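Local coordinates for protein free methionine-R-sulfoxide reductase (Saccharomyces cerevisiae, PDB 1F5M) that reduces the R-enantiomer of free methionine sulfoxide to methionine with thioredoxin as reductant and takes part in protection against oxidative stress, at residues Ser51-Ala56 / Gly146-Asp151. Sequence-based numbering, arbitrary orientation.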
ATOM      1  N   SER B  51      -3.453  -5.386   1.715  1.00 18.93           N
ATOM      2  CA  SER B  51      -2.894  -6.611   1.159  1.00 20.41           C
ATOM      3  C   SER B  51      -3.833  -7.842   1.365  1.00 18.95           C
ATOM      4  O   SER B  51      -3.939  -8.723   0.508  1.00 17.66           O
ATOM      5  CB  SER B  51      -1.548  -6.860   1.823  1.00 21.28           C
ATOM      6  OG  SER B  51      -0.975  -8.011   1.312  1.00 19.64           O
ATOM      7  N   LEU B  52      -4.511  -7.893   2.504  1.00 17.04           N
ATOM      8  CA  LEU B  52      -5.436  -8.977   2.852  1.00 17.88           C
ATOM      9  C   LEU B  52      -6.585  -8.956   1.820  1.00 18.43           C
ATOM     10  O   LEU B  52      -6.876  -9.979   1.160  1.00 19.84           O
ATOM     11  CB  LEU B  52      -6.016  -8.757   4.283  1.00 18.90           C
ATOM     12  CG  LEU B  52      -5.080  -9.127   5.450  1.00 16.53           C
ATOM     13  CD1 LEU B  52      -5.732  -8.856   6.836  1.00 18.51           C
ATOM     14  CD2 LEU B  52      -4.727 -10.633   5.305  1.00 18.16           C
ATOM     15  N   ILE B  53      -7.145  -7.774   1.607  1.00 16.86           N
ATOM     16  CA  ILE B  53      -8.286  -7.616   0.685  1.00 16.63           C
ATOM     17  C   ILE B  53      -7.897  -7.986  -0.744  1.00 18.87           C
ATOM     18  O   ILE B  53      -8.587  -8.751  -1.402  1.00 17.91           O
ATOM     19  CB  ILE B  53      -8.799  -6.175   0.721  1.00 15.11           C
ATOM     20  CG1 ILE B  53      -9.343  -5.877   2.126  1.00 15.10           C
ATOM     21  CG2 ILE B  53      -9.878  -5.947  -0.363  1.00 17.53           C
ATOM     22  CD1 ILE B  53      -9.563  -4.419   2.375  1.00 13.02           C
ATOM     23  N   TRP B  54      -6.732  -7.504  -1.172  1.00 17.29           N
ATOM     24  CA  TRP B  54      -6.248  -7.726  -2.519  1.00 17.79           C
ATOM     25  C   TRP B  54      -6.140  -9.233  -2.801  1.00 19.89           C
ATOM     26  O   TRP B  54      -6.680  -9.732  -3.786  1.00 21.86           O
ATOM     27  CB  TRP B  54      -4.834  -7.073  -2.706  1.00 16.70           C
ATOM     28  CG  TRP B  54      -4.232  -7.448  -4.067  1.00 16.36           C
ATOM     29  CD1 TRP B  54      -3.619  -8.620  -4.399  1.00 18.72           C
ATOM     30  CD2 TRP B  54      -4.321  -6.689  -5.259  1.00 18.77           C
ATOM     31  NE1 TRP B  54      -3.320  -8.640  -5.732  1.00 19.00           N
ATOM     32  CE2 TRP B  54      -3.737  -7.461  -6.293  1.00 20.50           C
ATOM     33  CE3 TRP B  54      -4.856  -5.423  -5.572  1.00 21.89           C
ATOM     34  CZ2 TRP B  54      -3.656  -7.009  -7.626  1.00 22.66           C
ATOM     35  CZ3 TRP B  54      -4.780  -4.970  -6.900  1.00 25.23           C
ATOM     36  CH2 TRP B  54      -4.178  -5.769  -7.913  1.00 22.65           C
ATOM     37  N   HIS B  55      -5.401  -9.946  -1.945  1.00 19.13           N
ATOM     38  CA  HIS B  55      -5.200 -11.366  -2.128  1.00 19.40           C
ATOM     39  C   HIS B  55      -6.462 -12.196  -1.982  1.00 18.80           C
ATOM     40  O   HIS B  55      -6.609 -13.204  -2.678  1.00 19.60           O
ATOM     41  CB  HIS B  55      -4.110 -11.848  -1.183  1.00 17.43           C
ATOM     42  CG  HIS B  55      -2.754 -11.323  -1.548  1.00 18.71           C
ATOM     43  ND1 HIS B  55      -1.984 -11.877  -2.559  1.00 21.64           N
ATOM     44  CD2 HIS B  55      -2.096 -10.216  -1.138  1.00 17.44           C
ATOM     45  CE1 HIS B  55      -0.916 -11.125  -2.757  1.00 21.35           C
ATOM     46  NE2 HIS B  55      -0.966 -10.104  -1.910  1.00 20.21           N
ATOM     47  N   ALA B  56      -7.341 -11.815  -1.075  1.00 18.10           N
ATOM     48  CA  ALA B  56      -8.611 -12.545  -0.934  1.00 22.62           C
ATOM     49  C   ALA B  56      -9.383 -12.500  -2.258  1.00 23.65           C
ATOM     50  O   ALA B  56      -9.850 -13.541  -2.775  1.00 24.36           O
ATOM     51  CB  ALA B  56      -9.477 -11.935   0.158  1.00 22.71           C
ATOM     52  N   GLY B 146     -13.083   7.254   6.934  1.00 27.09           N
ATOM     53  CA  GLY B 146     -12.498   6.992   5.630  1.00 24.39           C
ATOM     54  C   GLY B 146     -13.329   5.943   4.908  1.00 23.47           C
ATOM     55  O   GLY B 146     -14.429   5.586   5.347  1.00 22.12           O
ATOM     56  N   VAL B 147     -12.824   5.432   3.790  1.00 23.17           N
ATOM     57  CA  VAL B 147     -13.562   4.409   3.065  1.00 22.48           C
ATOM     58  C   VAL B 147     -12.645   3.289   2.634  1.00 22.40           C
ATOM     59  O   VAL B 147     -11.414   3.457   2.554  1.00 22.50           O
ATOM     60  CB  VAL B 147     -14.218   4.943   1.769  1.00 22.93           C
ATOM     61  CG1 VAL B 147     -15.176   6.099   2.067  1.00 25.42           C
ATOM     62  CG2 VAL B 147     -13.134   5.391   0.798  1.00 24.19           C
ATOM     63  N   ILE B 148     -13.254   2.130   2.414  1.00 21.38           N
ATOM     64  CA  ILE B 148     -12.571   0.959   1.902  1.00 22.01           C
ATOM     65  C   ILE B 148     -13.042   0.953   0.455  1.00 22.78           C
ATOM     66  O   ILE B 148     -14.253   0.988   0.187  1.00 22.77           O
ATOM     67  CB  ILE B 148     -13.043  -0.326   2.579  1.00 22.25           C
ATOM     68  CG1 ILE B 148     -12.901  -0.217   4.103  1.00 19.16           C
ATOM     69  CG2 ILE B 148     -12.243  -1.482   2.053  1.00 23.58           C
ATOM     70  CD1 ILE B 148     -13.293  -1.501   4.841  1.00 21.19           C
ATOM     71  N   ASP B 149     -12.085   0.904  -0.468  1.00 21.36           N
ATOM     72  CA  ASP B 149     -12.373   0.986  -1.898  1.00 20.67           C
ATOM     73  C   ASP B 149     -11.758  -0.164  -2.715  1.00 18.32           C
ATOM     74  O   ASP B 149     -10.506  -0.425  -2.676  1.00 15.20           O
ATOM     75  CB  ASP B 149     -11.827   2.357  -2.395  1.00 21.54           C
ATOM     76  CG  ASP B 149     -12.225   2.717  -3.840  1.00 22.32           C
ATOM     77  OD1 ASP B 149     -13.111   2.077  -4.445  1.00 23.42           O
ATOM     78  OD2 ASP B 149     -11.662   3.710  -4.373  1.00 25.01           O
ATOM     79  N   ILE B 150     -12.606  -0.888  -3.419  1.00 15.73           N
ATOM     80  CA  ILE B 150     -12.103  -1.965  -4.300  1.00 15.03           C
ATOM     81  C   ILE B 150     -12.550  -1.757  -5.734  1.00 19.62           C
ATOM     82  O   ILE B 150     -13.775  -1.564  -5.981  1.00 19.07           O
ATOM     83  CB  ILE B 150     -12.612  -3.335  -3.836  1.00 15.93           C
ATOM     84  CG1 ILE B 150     -12.390  -3.488  -2.330  1.00 19.07           C
ATOM     85  CG2 ILE B 150     -11.913  -4.446  -4.592  1.00 12.51           C
ATOM     86  CD1 ILE B 150     -12.775  -4.907  -1.780  1.00 18.27           C
ATOM     87  N   ASP B 151     -11.618  -1.825  -6.701  1.00 18.19           N
ATOM     88  CA  ASP B 151     -11.990  -1.641  -8.130  1.00 18.55           C
ATOM     89  C   ASP B 151     -11.883  -3.013  -8.817  1.00 20.23           C
ATOM     90  O   ASP B 151     -11.009  -3.816  -8.462  1.00 16.98           O
ATOM     91  CB  ASP B 151     -11.032  -0.727  -8.914  1.00 20.55           C
ATOM     92  CG  ASP B 151     -11.149   0.726  -8.554  1.00 22.75           C
ATOM     93  OD1 ASP B 151     -11.808   1.053  -7.565  1.00 23.79           O
ATOM     94  OD2 ASP B 151     -10.530   1.564  -9.257  1.00 25.99           O
TER
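Ile53 reaches from helix 42-59 to Ile148 and Ile150 on strand 144-152. This is helix-on-sheet packing in the core of the GAF fold, where helices cover one face of an antiparallel sheet. The contact is small and wholly apolar, with no hydrogen bond across it. Ile53 meets the strand with its two branches divided between two residues. With CG1 beside the backbone N (chi1 -64°), Ile53 has CG2 anti to that N, and this branch meets the side chain of Ile150. The longer branch, running through CG1, carries Ile53 CD1 to within 4.0 Å of Ile148 CG2. Both strand side chains lie at a slant to that of Ile53. They present different branches to it: Ile148 offers its short branch, Ile150 the long one. Asp149, between them, points its CB away from the helix. Each isoleucine also packs against other parts of the fold. Ile53 touches Ala67 and Ile148 touches Phe69, both on the adjoining strand 64-72. On the other side of strand 144-152, Ile150 touches Ile133 of strand 131-138. The tightest spot is methyl on methyl: Ile53 CG2 sits 3.4 Å from Ile150 CD1, closer than usual for two carbons, and 4.0 Å from Ile150 CG1.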